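Local coordinates for protein protease (PDB 5EUF) that probably acts as a zinc-dependent M16-family peptidase that cleaves the cytoplasmic domain of human junctional adhesion molecule A, compromising the gastric epithelial barrier, at residues B[347-350]-B[351-355]; B[380-383]-B[384-388]; B[398-401]-B[402-406]; B[147-150]-B[151-155]; B[85-88]-B[89-92]. All coordinates share one frame; numbering follows the deposited sequence.

Interaction 1: residues B[347-350]-B[351-355]; sequences LDKI and KINQK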
# COMPACT_ATOMS: atom_id res chain seq x y z
N LEU B 347 12.30 -11.77 -36.65
CA LEU B 347 11.04 -12.43 -36.32
C LEU B 347 11.13 -13.94 -36.53
O LEU B 347 10.54 -14.71 -35.79
CB LEU B 347 9.90 -11.85 -37.16
CG LEU B 347 8.52 -12.50 -36.98
CD1 LEU B 347 7.94 -12.16 -35.62
CD2 LEU B 347 7.57 -12.09 -38.10
N ASP B 348 11.89 -14.34 -37.54
CA ASP B 348 12.01 -15.76 -37.87
C ASP B 348 12.85 -16.50 -36.84
O ASP B 348 12.57 -17.65 -36.51
CB ASP B 348 12.63 -15.92 -39.26
CG ASP B 348 12.38 -17.30 -39.85
OD1 ASP B 348 11.25 -17.81 -39.70
OD2 ASP B 348 13.31 -17.87 -40.45
N LYS B 349 13.89 -15.83 -36.33
CA LYS B 349 14.76 -16.44 -35.34
C LYS B 349 14.01 -16.68 -34.04
O LYS B 349 14.26 -17.66 -33.34
CB LYS B 349 16.00 -15.58 -35.09
CG LYS B 349 17.12 -16.33 -34.39
CD LYS B 349 17.49 -17.58 -35.17
CE LYS B 349 18.51 -18.44 -34.43
NZ LYS B 349 18.84 -19.68 -35.18
N ILE B 350 13.09 -15.78 -33.72
CA ILE B 350 12.25 -15.92 -32.55
C ILE B 350 11.38 -17.17 -32.67
O ILE B 350 11.23 -17.93 -31.72
CB ILE B 350 11.36 -14.68 -32.33
CG1 ILE B 350 12.23 -13.43 -32.16
CG2 ILE B 350 10.46 -14.86 -31.12
CD1 ILE B 350 13.24 -13.55 -31.04
N LYS B 351 10.82 -17.38 -33.86
CA LYS B 351 9.90 -18.49 -34.08
C LYS B 351 10.60 -19.84 -34.16
O LYS B 351 10.06 -20.85 -33.71
CB LYS B 351 9.08 -18.26 -35.36
CG LYS B 351 8.09 -17.12 -35.25
CD LYS B 351 7.23 -17.00 -36.49
CE LYS B 351 6.28 -15.82 -36.39
NZ LYS B 351 5.44 -15.66 -37.61
N ILE B 352 11.81 -19.86 -34.72
CA ILE B 352 12.53 -21.12 -34.84
C ILE B 352 13.06 -21.55 -33.47
O ILE B 352 13.14 -22.75 -33.17
CB ILE B 352 13.69 -21.04 -35.87
CG1 ILE B 352 14.32 -22.41 -36.09
CG2 ILE B 352 14.74 -20.03 -35.43
CD1 ILE B 352 15.52 -22.40 -37.02
N ASN B 353 13.38 -20.58 -32.62
CA ASN B 353 13.85 -20.87 -31.27
C ASN B 353 12.71 -21.34 -30.38
O ASN B 353 12.90 -22.18 -29.49
CB ASN B 353 14.53 -19.65 -30.65
CG ASN B 353 15.85 -19.32 -31.32
OD1 ASN B 353 16.48 -20.18 -31.93
ND2 ASN B 353 16.27 -18.06 -31.20
N GLN B 354 11.52 -20.80 -30.62
CA GLN B 354 10.34 -21.17 -29.85
C GLN B 354 9.92 -22.61 -30.16
O GLN B 354 9.45 -23.33 -29.28
CB GLN B 354 9.18 -20.20 -30.15
CG GLN B 354 7.87 -20.55 -29.46
CD GLN B 354 8.02 -20.71 -27.96
OE1 GLN B 354 8.86 -20.05 -27.33
NE2 GLN B 354 7.22 -21.58 -27.37
N LYS B 355 10.11 -23.02 -31.41
CA LYS B 355 9.87 -24.40 -31.81
C LYS B 355 10.80 -25.34 -31.05
O LYS B 355 10.37 -26.34 -30.48
CB LYS B 355 10.07 -24.58 -33.32
CG LYS B 355 8.87 -24.21 -34.18
CD LYS B 355 9.22 -24.35 -35.66
CE LYS B 355 8.00 -24.15 -36.56
NZ LYS B 355 7.04 -25.29 -36.51

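Interaction 2: residues B[380-383]-B[384-388]; sequences DLQG and LTDYQ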
# COMPACT_ATOMS: atom_id res chain seq x y z
N ASP B 380 -7.13 -21.98 -17.87
CA ASP B 380 -6.89 -21.48 -19.22
C ASP B 380 -6.09 -22.49 -20.05
O ASP B 380 -5.09 -22.13 -20.68
CB ASP B 380 -6.16 -20.14 -19.16
CG ASP B 380 -6.13 -19.43 -20.50
OD1 ASP B 380 -7.11 -19.56 -21.27
OD2 ASP B 380 -5.13 -18.74 -20.79
N LEU B 381 -6.52 -23.74 -20.04
CA LEU B 381 -5.83 -24.78 -20.79
C LEU B 381 -6.02 -24.59 -22.29
O LEU B 381 -5.16 -24.96 -23.09
CB LEU B 381 -6.31 -26.17 -20.38
CG LEU B 381 -6.07 -26.61 -18.94
CD1 LEU B 381 -7.24 -26.18 -18.04
CD2 LEU B 381 -5.86 -28.11 -18.87
N GLN B 382 -7.16 -24.01 -22.66
CA GLN B 382 -7.44 -23.70 -24.05
C GLN B 382 -6.41 -22.71 -24.58
O GLN B 382 -5.96 -22.82 -25.72
CB GLN B 382 -8.85 -23.14 -24.22
CG GLN B 382 -9.22 -22.84 -25.66
CD GLN B 382 -9.22 -24.08 -26.54
OE1 GLN B 382 -9.49 -25.18 -26.07
NE2 GLN B 382 -8.92 -23.90 -27.82
N GLY B 383 -6.06 -21.75 -23.75
CA GLY B 383 -5.04 -20.77 -24.10
C GLY B 383 -3.71 -21.45 -24.30
O GLY B 383 -2.98 -21.12 -25.24
N LEU B 384 -3.40 -22.41 -23.44
CA LEU B 384 -2.13 -23.14 -23.50
C LEU B 384 -2.00 -23.94 -24.79
O LEU B 384 -0.95 -23.91 -25.44
CB LEU B 384 -1.99 -24.06 -22.29
CG LEU B 384 -0.76 -24.98 -22.26
CD1 LEU B 384 0.53 -24.18 -22.43
CD2 LEU B 384 -0.72 -25.77 -20.95
N THR B 385 -3.06 -24.64 -25.16
CA THR B 385 -3.04 -25.46 -26.37
C THR B 385 -2.93 -24.59 -27.62
O THR B 385 -2.27 -24.96 -28.58
CB THR B 385 -4.30 -26.35 -26.47
OG1 THR B 385 -5.47 -25.53 -26.53
CG2 THR B 385 -4.40 -27.29 -25.27
N ASP B 386 -3.58 -23.43 -27.59
CA ASP B 386 -3.61 -22.54 -28.74
C ASP B 386 -2.37 -21.65 -28.83
O ASP B 386 -2.26 -20.84 -29.75
CB ASP B 386 -4.86 -21.65 -28.71
CG ASP B 386 -6.14 -22.43 -28.93
OD1 ASP B 386 -6.07 -23.53 -29.52
OD2 ASP B 386 -7.21 -21.94 -28.53
N TYR B 387 -1.45 -21.80 -27.88
CA TYR B 387 -0.30 -20.91 -27.78
C TYR B 387 0.62 -20.99 -28.99
O TYR B 387 0.87 -19.98 -29.66
CB TYR B 387 0.49 -21.21 -26.50
CG TYR B 387 1.59 -20.23 -26.19
CD1 TYR B 387 2.89 -20.44 -26.63
CD2 TYR B 387 1.34 -19.08 -25.45
CE1 TYR B 387 3.90 -19.54 -26.35
CE2 TYR B 387 2.34 -18.17 -25.16
CZ TYR B 387 3.63 -18.41 -25.61
OH TYR B 387 4.63 -17.51 -25.33
N GLN B 388 1.12 -22.19 -29.27
CA GLN B 388 2.09 -22.40 -30.35
C GLN B 388 1.63 -21.85 -31.69
O GLN B 388 2.39 -21.19 -32.39
CB GLN B 388 2.40 -23.89 -30.49
CG GLN B 388 3.35 -24.41 -29.43
CD GLN B 388 4.66 -23.65 -29.42
OE1 GLN B 388 5.02 -23.04 -28.42
NE2 GLN B 388 5.36 -23.67 -30.55

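Interaction 3: residues B[398-401]-B[402-406]; sequences DLVR and VANEY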
# COMPACT_ATOMS: atom_id res chain seq x y z
N ASP B 398 2.17 -7.29 -35.48
CA ASP B 398 1.59 -7.65 -34.19
C ASP B 398 2.51 -7.22 -33.06
O ASP B 398 2.06 -6.69 -32.05
CB ASP B 398 1.32 -9.16 -34.11
CG ASP B 398 0.19 -9.60 -35.03
OD1 ASP B 398 -0.74 -8.80 -35.25
OD2 ASP B 398 0.24 -10.75 -35.53
N LEU B 399 3.81 -7.45 -33.25
CA LEU B 399 4.80 -7.07 -32.25
C LEU B 399 4.87 -5.55 -32.10
O LEU B 399 5.07 -5.04 -31.00
CB LEU B 399 6.17 -7.62 -32.63
CG LEU B 399 6.49 -9.08 -32.28
CD1 LEU B 399 5.59 -10.06 -33.02
CD2 LEU B 399 7.96 -9.37 -32.58
N VAL B 400 4.71 -4.83 -33.21
CA VAL B 400 4.81 -3.38 -33.20
C VAL B 400 3.54 -2.73 -32.66
O VAL B 400 3.59 -1.71 -31.97
CB VAL B 400 5.12 -2.83 -34.61
CG1 VAL B 400 5.23 -1.31 -34.59
CG2 VAL B 400 6.41 -3.45 -35.14
N ARG B 401 2.39 -3.32 -32.97
CA ARG B 401 1.11 -2.85 -32.42
C ARG B 401 1.12 -2.95 -30.90
O ARG B 401 0.80 -1.98 -30.21
CB ARG B 401 -0.06 -3.66 -32.98
CG ARG B 401 -1.40 -3.31 -32.34
CD ARG B 401 -2.47 -4.35 -32.63
NE ARG B 401 -2.26 -5.59 -31.88
CZ ARG B 401 -1.85 -6.73 -32.43
NH1 ARG B 401 -1.61 -6.79 -33.73
NH2 ARG B 401 -1.68 -7.81 -31.68
N VAL B 402 1.48 -4.12 -30.39
CA VAL B 402 1.54 -4.37 -28.96
C VAL B 402 2.55 -3.45 -28.29
O VAL B 402 2.33 -2.95 -27.19
CB VAL B 402 1.89 -5.84 -28.67
CG1 VAL B 402 2.10 -6.06 -27.19
CG2 VAL B 402 0.78 -6.75 -29.18
N ALA B 403 3.67 -3.21 -28.98
CA ALA B 403 4.70 -2.32 -28.49
C ALA B 403 4.15 -0.91 -28.26
O ALA B 403 4.20 -0.39 -27.14
CB ALA B 403 5.87 -2.28 -29.46
N ASN B 404 3.62 -0.30 -29.31
CA ASN B 404 3.06 1.04 -29.21
C ASN B 404 1.86 1.13 -28.27
O ASN B 404 1.54 2.21 -27.76
CB ASN B 404 2.66 1.55 -30.60
CG ASN B 404 3.85 1.96 -31.44
OD1 ASN B 404 4.18 3.14 -31.53
ND2 ASN B 404 4.50 0.98 -32.05
N GLU B 405 1.21 0.00 -28.05
CA GLU B 405 0.01 -0.03 -27.22
C GLU B 405 0.33 0.14 -25.75
O GLU B 405 -0.35 0.88 -25.03
CB GLU B 405 -0.74 -1.34 -27.43
CG GLU B 405 -2.02 -1.46 -26.62
CD GLU B 405 -3.15 -0.61 -27.17
OE1 GLU B 405 -3.04 -0.14 -28.33
OE2 GLU B 405 -4.15 -0.41 -26.45
N TYR B 406 1.38 -0.53 -25.29
CA TYR B 406 1.66 -0.61 -23.86
C TYR B 406 2.94 0.10 -23.45
O TYR B 406 3.10 0.48 -22.29
CB TYR B 406 1.71 -2.07 -23.41
CG TYR B 406 0.50 -2.87 -23.84
CD1 TYR B 406 -0.76 -2.60 -23.31
CD2 TYR B 406 0.61 -3.91 -24.76
CE1 TYR B 406 -1.87 -3.33 -23.69
CE2 TYR B 406 -0.49 -4.64 -25.15
CZ TYR B 406 -1.73 -4.35 -24.61
OH TYR B 406 -2.83 -5.08 -24.98

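Interaction 4: residues B[147-150]-B[151-155]; sequences YFRF and FNTAY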
# COMPACT_ATOMS: atom_id res chain seq x y z
N TYR B 147 13.82 -4.94 -7.25
CA TYR B 147 12.62 -5.70 -7.56
C TYR B 147 11.46 -5.29 -6.66
O TYR B 147 10.34 -5.08 -7.12
CB TYR B 147 12.92 -7.20 -7.42
CG TYR B 147 11.90 -8.14 -8.03
CD1 TYR B 147 11.79 -8.28 -9.40
CD2 TYR B 147 11.08 -8.92 -7.22
CE1 TYR B 147 10.87 -9.15 -9.96
CE2 TYR B 147 10.15 -9.79 -7.77
CZ TYR B 147 10.05 -9.90 -9.14
OH TYR B 147 9.14 -10.77 -9.68
N PHE B 148 11.75 -5.16 -5.37
CA PHE B 148 10.74 -4.82 -4.38
C PHE B 148 10.28 -3.37 -4.53
O PHE B 148 9.08 -3.10 -4.61
CB PHE B 148 11.28 -5.05 -2.97
CG PHE B 148 10.22 -5.06 -1.90
CD1 PHE B 148 9.49 -6.21 -1.65
CD2 PHE B 148 9.97 -3.93 -1.14
CE1 PHE B 148 8.52 -6.23 -0.66
CE2 PHE B 148 9.01 -3.94 -0.16
CZ PHE B 148 8.28 -5.09 0.09
N ARG B 149 11.23 -2.45 -4.57
CA ARG B 149 10.92 -1.02 -4.67
C ARG B 149 10.20 -0.68 -5.98
O ARG B 149 9.49 0.32 -6.05
CB ARG B 149 12.20 -0.18 -4.55
CG ARG B 149 12.86 -0.23 -3.17
CD ARG B 149 12.02 0.46 -2.10
NE ARG B 149 11.88 1.90 -2.33
CZ ARG B 149 10.78 2.47 -2.82
NH1 ARG B 149 9.73 1.74 -3.14
NH2 ARG B 149 10.75 3.79 -3.00
N PHE B 150 10.39 -1.50 -7.01
CA PHE B 150 9.70 -1.27 -8.27
C PHE B 150 8.20 -1.48 -8.10
O PHE B 150 7.40 -0.61 -8.47
CB PHE B 150 10.23 -2.19 -9.38
CG PHE B 150 9.44 -2.09 -10.66
CD1 PHE B 150 9.72 -1.11 -11.59
CD2 PHE B 150 8.41 -2.99 -10.93
CE1 PHE B 150 9.00 -1.01 -12.77
CE2 PHE B 150 7.68 -2.90 -12.10
CZ PHE B 150 7.97 -1.91 -13.02
N PHE B 151 7.82 -2.63 -7.56
CA PHE B 151 6.41 -2.96 -7.41
C PHE B 151 5.72 -2.03 -6.42
O PHE B 151 4.51 -1.79 -6.53
CB PHE B 151 6.25 -4.42 -6.99
CG PHE B 151 6.40 -5.39 -8.13
CD1 PHE B 151 5.34 -5.66 -8.98
CD2 PHE B 151 7.61 -6.03 -8.35
CE1 PHE B 151 5.48 -6.55 -10.03
CE2 PHE B 151 7.76 -6.93 -9.40
CZ PHE B 151 6.69 -7.19 -10.24
N ASN B 152 6.47 -1.49 -5.47
CA ASN B 152 5.95 -0.45 -4.59
C ASN B 152 5.53 0.78 -5.37
O ASN B 152 4.56 1.46 -5.02
CB ASN B 152 7.00 -0.05 -3.54
CG ASN B 152 7.30 -1.16 -2.56
OD1 ASN B 152 8.37 -1.18 -1.94
ND2 ASN B 152 6.38 -2.10 -2.41
N THR B 153 6.27 1.07 -6.44
CA THR B 153 6.04 2.26 -7.24
C THR B 153 4.99 2.03 -8.32
O THR B 153 4.07 2.83 -8.49
CB THR B 153 7.35 2.74 -7.92
OG1 THR B 153 8.40 2.78 -6.95
CG2 THR B 153 7.17 4.12 -8.52
N ALA B 154 5.13 0.92 -9.04
CA ALA B 154 4.26 0.62 -10.18
C ALA B 154 2.81 0.38 -9.75
O ALA B 154 1.88 0.78 -10.45
CB ALA B 154 4.78 -0.60 -10.93
N TYR B 155 2.64 -0.27 -8.60
CA TYR B 155 1.31 -0.53 -8.05
C TYR B 155 1.11 0.22 -6.75
O TYR B 155 2.03 0.33 -5.93
CB TYR B 155 1.10 -2.03 -7.82
CG TYR B 155 1.12 -2.88 -9.08
CD1 TYR B 155 -0.04 -3.09 -9.82
CD2 TYR B 155 2.29 -3.50 -9.51
CE1 TYR B 155 -0.04 -3.87 -10.95
CE2 TYR B 155 2.30 -4.29 -10.64
CZ TYR B 155 1.13 -4.47 -11.36
OH TYR B 155 1.15 -5.26 -12.49

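Interaction 5: residues B[85-88]-B[89-92]; sequences STSF and DITR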
# COMPACT_ATOMS: atom_id res chain seq x y z
N SER B 85 7.83 -23.31 -4.42
CA SER B 85 7.95 -21.91 -4.78
C SER B 85 6.62 -21.18 -4.62
O SER B 85 5.56 -21.71 -4.95
CB SER B 85 8.44 -21.76 -6.22
OG SER B 85 7.37 -21.95 -7.14
N THR B 86 6.70 -19.95 -4.12
CA THR B 86 5.53 -19.09 -4.03
C THR B 86 5.75 -17.85 -4.89
O THR B 86 6.82 -17.24 -4.86
CB THR B 86 5.24 -18.67 -2.58
OG1 THR B 86 6.39 -18.01 -2.03
CG2 THR B 86 4.92 -19.88 -1.73
N SER B 87 4.74 -17.49 -5.67
CA SER B 87 4.81 -16.28 -6.47
C SER B 87 3.66 -15.35 -6.11
O SER B 87 3.05 -15.48 -5.05
CB SER B 87 4.80 -16.60 -7.96
OG SER B 87 3.62 -17.31 -8.32
N PHE B 88 3.37 -14.41 -7.00
CA PHE B 88 2.29 -13.47 -6.78
C PHE B 88 0.93 -14.15 -6.73
O PHE B 88 0.05 -13.75 -5.96
CB PHE B 88 2.29 -12.41 -7.88
CG PHE B 88 3.46 -11.47 -7.83
CD1 PHE B 88 4.66 -11.81 -8.43
CD2 PHE B 88 3.35 -10.25 -7.18
CE1 PHE B 88 5.73 -10.94 -8.38
CE2 PHE B 88 4.43 -9.38 -7.13
CZ PHE B 88 5.62 -9.73 -7.73
N ASP B 89 0.75 -15.18 -7.55
CA ASP B 89 -0.58 -15.74 -7.79
C ASP B 89 -0.74 -17.19 -7.35
O ASP B 89 -1.84 -17.63 -7.01
CB ASP B 89 -0.92 -15.63 -9.27
CG ASP B 89 -0.77 -14.21 -9.79
OD1 ASP B 89 -1.09 -13.27 -9.05
OD2 ASP B 89 -0.32 -14.05 -10.95
N ILE B 90 0.36 -17.94 -7.36
CA ILE B 90 0.29 -19.38 -7.17
C ILE B 90 1.36 -19.90 -6.21
O ILE B 90 2.52 -19.50 -6.29
CB ILE B 90 0.40 -20.12 -8.53
CG1 ILE B 90 0.56 -21.62 -8.34
CG2 ILE B 90 1.55 -19.56 -9.35
CD1 ILE B 90 0.90 -22.36 -9.63
N THR B 91 0.95 -20.78 -5.30
CA THR B 91 1.89 -21.53 -4.47
C THR B 91 2.02 -22.95 -5.02
O THR B 91 1.01 -23.62 -5.26
CB THR B 91 1.44 -21.59 -3.00
OG1 THR B 91 1.40 -20.27 -2.45
CG2 THR B 91 2.41 -22.43 -2.18
N ARG B 92 3.25 -23.41 -5.22
CA ARG B 92 3.47 -24.66 -5.95
C ARG B 92 4.49 -25.60 -5.29
O ARG B 92 5.62 -25.21 -5.00
CB ARG B 92 3.92 -24.33 -7.37
CG ARG B 92 4.31 -25.52 -8.22
CD ARG B 92 4.52 -25.08 -9.66
NE ARG B 92 4.94 -26.17 -10.53
CZ ARG B 92 6.20 -26.43 -10.86
NH1 ARG B 92 6.48 -27.44 -11.66
NH2 ARG B 92 7.18 -25.66 -10.39

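Interaction 1: residues B[347-350]-B[351-355]
Leu347 meets Lys351 one turn further on, its CG lying 4.0 Å from Lys351 CE. The lysine gets there because its CG sits beside its own backbone N (chi1 -69°) and the chain runs on extended, carrying the methylenes back past the leucine branch. The Lys351 ammonium then continues to the main-chain oxygens of Leu392 and Leu394, while Leu347 packs on Val396 and Leu399 of helix 396-406. Asp348 contributes mainly through its backbone: its O accepts from Ile352 N at 2.9 Å. Its OD1 stays 6.5 Å from Lys351 NZ, so the opposite charges are near but unbridged. These are i to i+4 relations within helix 344-361, all four carbonyls of 347-350 receiving the N-H four residues ahead. Lys349 is bent at chi2 (55°), which folds its chain along the helix surface; its CD reaches to 3.7 Å from Ile352 CG2, and its CE comes equally close to Asn353 OD1. Lys349 O takes Asn353 N at 3.1 Å, whereas Asn353 ND2, though close to the same oxygen, is too poorly angled to bond. Ile350 O receives Gln354 N at 3.1 Å. The Ile350 side chain turns away from the following turn to pack on Phe391, a residue that Gln354 also touches while donating from NE2 to Gln388 OE1.

Interaction 2: residues B[380-383]-B[384-388]
Gln382, Gly383 and Leu384 carry this turn-to-turn contact, and Gln382 makes its one hydrogen bond between two side chains, to Asp386. Its NE2 donates to Asp386 OD2 at 2.7 Å with an N-H...O angle of 139°, meeting the carboxylate on the syn side but out of its plane. The bend at chi2 (62°) carries the amide forward along the helix to the next turn, and the two side chains cross with amide and carboxylate planes 68° apart. Gln382 O has two donors of its own, Asp386 N at 3.1 Å and Thr385 OG1 at 2.9 Å. Both arrive from the same face of the carbonyl, the hydroxyl well above its plane, so this single oxygen is gripped by backbone and side chain together. Gly383 has no side chain, and the N-cap residue Asp380 places its OD2 3.9 Å from Gly383 CA. The glycine's O lies close to Tyr387 N, yet the angle is too poor for a bond; Tyr387 N instead donates to Leu384 O at 3.3 Å, an i to i+3 link at the step between helices 381-385 and 387-392. Leu384 closes the first turn, its N donating to Asp380 O at 3.2 Å and its CB resting 3.4 Å from Leu381 O. Helix 381-385 is seated on helix 365-376 through Leu381 on Leu376 and Leu384 on Tyr375. In the next helix, Tyr387 packs on Tyr375 and bonds through OH to Asp270, while Gln388 touches Phe358 of helix 344-361.

Interaction 3: residues B[398-401]-B[402-406]
Val400 and Asn404 lie side by side and point the same way, Val400 CG1 3.5 Å from Asn404 ND2. The asparagine holds Val400 O twice: ND2 donates at 2.8 Å and its backbone N at 3.0 Å. Both bonds are nearly straight, 173° at the amide and 178° at the main chain, and they reach the oxygen from opposite faces of the carbonyl plane. With Asn404 CG beside its own backbone N (chi1 -75°), the amide folds back toward the preceding turn, and the accepting oxygen falls in the plane of that amide. On another side of the helix Arg401 crosses Val402, its NH2 3.7 Å from Val402 CG2, the same methyl that sits against Asp398 O. These turns make up most of helix 396-406, where Val402 N donates to Asp398 O at 3.1 Å and Glu405 N to Arg401 O at 3.0 Å, both i to i+4 bonds, the second more bent near the helix end. The next shell fixes the guanidinium. A bend at chi3 turns it back toward the start of the segment, where NH1 forms a salt bridge with Asp398 OD1 at 2.7 Å, in the guanidinium plane and on the anti side of the carboxylate. Asp398 OD2 is engaged by Lys395 N just before the helix, and Arg401 NH2 forms a second salt bridge with Asp265, whose other oxygen takes Tyr406 OH. Further out, Asn404 ND2 also donates to Lys338 O, and Val402 packs into helix 266-276 on Ala268, Leu269 and Leu272.

Interaction 4: residues B[147-150]-B[151-155]
Tyr147 and Phe151 meet through different first torsions: the tyrosine CG stands anti to the backbone N (chi1 -165°), leaning forward along the helix, whereas the phenylalanine CG lies beside its own N (chi1 -79°), leaning back. The rings therefore converge edge-to-face, with the edge of Phe151 toward the face of Tyr147, centroids 5.2 Å apart and planes at 69°. Phe151 CE2 comes nearest, 3.8 Å from Tyr147 CZ and over the rim of that ring. Phe150 turns its own edge to the face of Phe151, the two planes perpendicular and the centroids 5.5 Å apart, which completes a three-ring aromatic cluster. Over a face of the Phe150 ring sits Ala154 CB, 4.3 Å from the centroid in a CH-pi contact. A different side of the turn is polar. Asn152 OD1 lies 3.3 Å from Phe148 CD2 and takes a weak bond from Arg149 NH1; Asn152 ND2 is held by His161 O. Thr153 OG1 donates to Arg149 O at 2.8 Å, and Ala154 N to Phe150 O, also at 2.8 Å. These last turns of helix 142-154 pack on the five-stranded sheet: Phe150 and Ala154 on Thr413, Phe150 also on Val310 and Leu312, Arg149 on Ala240 and Val242. The chemistry is divided: dispersion and ring quadrupoles hold the aromatic side, while the buried Arg149 guanidinium has the weak Asn152 bond and a long, weak ion pair with Asp235 of the second subunit, whose Arg238 brings a like charge close to NH2 and may offset part of that attraction.

Interaction 5: residues B[85-88]-B[89-92]
Thr86 and Thr91 make the closely packed part of this hairpin: as a non-hydrogen-bonded antiparallel pair their CA atoms are 4.4 Å apart, and their side chains lie side by side on one face of the sheet with the CG2 methyls of Thr86 and Thr91 touching at 3.6 Å. With Thr86 OG1 between the backbone N and the carbonyl carbon (chi1 57°), CG2 falls beside the backbone N and against Thr91, while OG1 bonds to Glu56; Thr91 OG1 goes to Val39 O. The face bearing Ser85 and Arg92 is looser. Ser85 OG comes no nearer than 4.2 Å to Arg92 CB, and the extended arginine leads away to salt bridges with Asp34 and Glu32. What joins this pair is its backbone: Ser85 N donates to Arg92 O at 3.0 Å and Arg92 N to Ser85 O at 2.9 Å. Nearer the turn, Ile90 O takes two donors from one residue, Ser87 N at 3.1 Å and Ser87 OG at 3.2 Å, the hydroxyl arriving in the carbonyl plane on a lone pair. Phe88 and Asp89 carry the chain round, the aspartate bonding to Tyr160 OH and Gln306 N. The result is a beta hairpin of strands 81-86 and 91-98 at one margin of the six-stranded sheet. Its Thr86 borders the zinc site, beside metal ligand His53 and Glu56, the probable proton acceptor of the inverted HxxEH motif of M16 peptidases.

From the N terminus the order is interaction 5, 4, 1, 2 and 3, strictly in series: none nests in or crosses another. Interaction 5 closes a hairpin beside the zinc site; the other four close helical turns. Interactions 5 and 4, both in the N-terminal part of the chain, touch through Phe88, whose ring packs on Phe151 and Tyr147. In the C-terminal part of the chain, interaction 1 is the hub: Gln354 NE2 and Gln388 OE1, 2.8 Å apart, join it to interaction 2, and Leu347 packs on Leu399 of interaction 3. Interactions 2 and 3 do not touch, being about 11 Å apart at their nearest atoms; helix 344-361 contacts both.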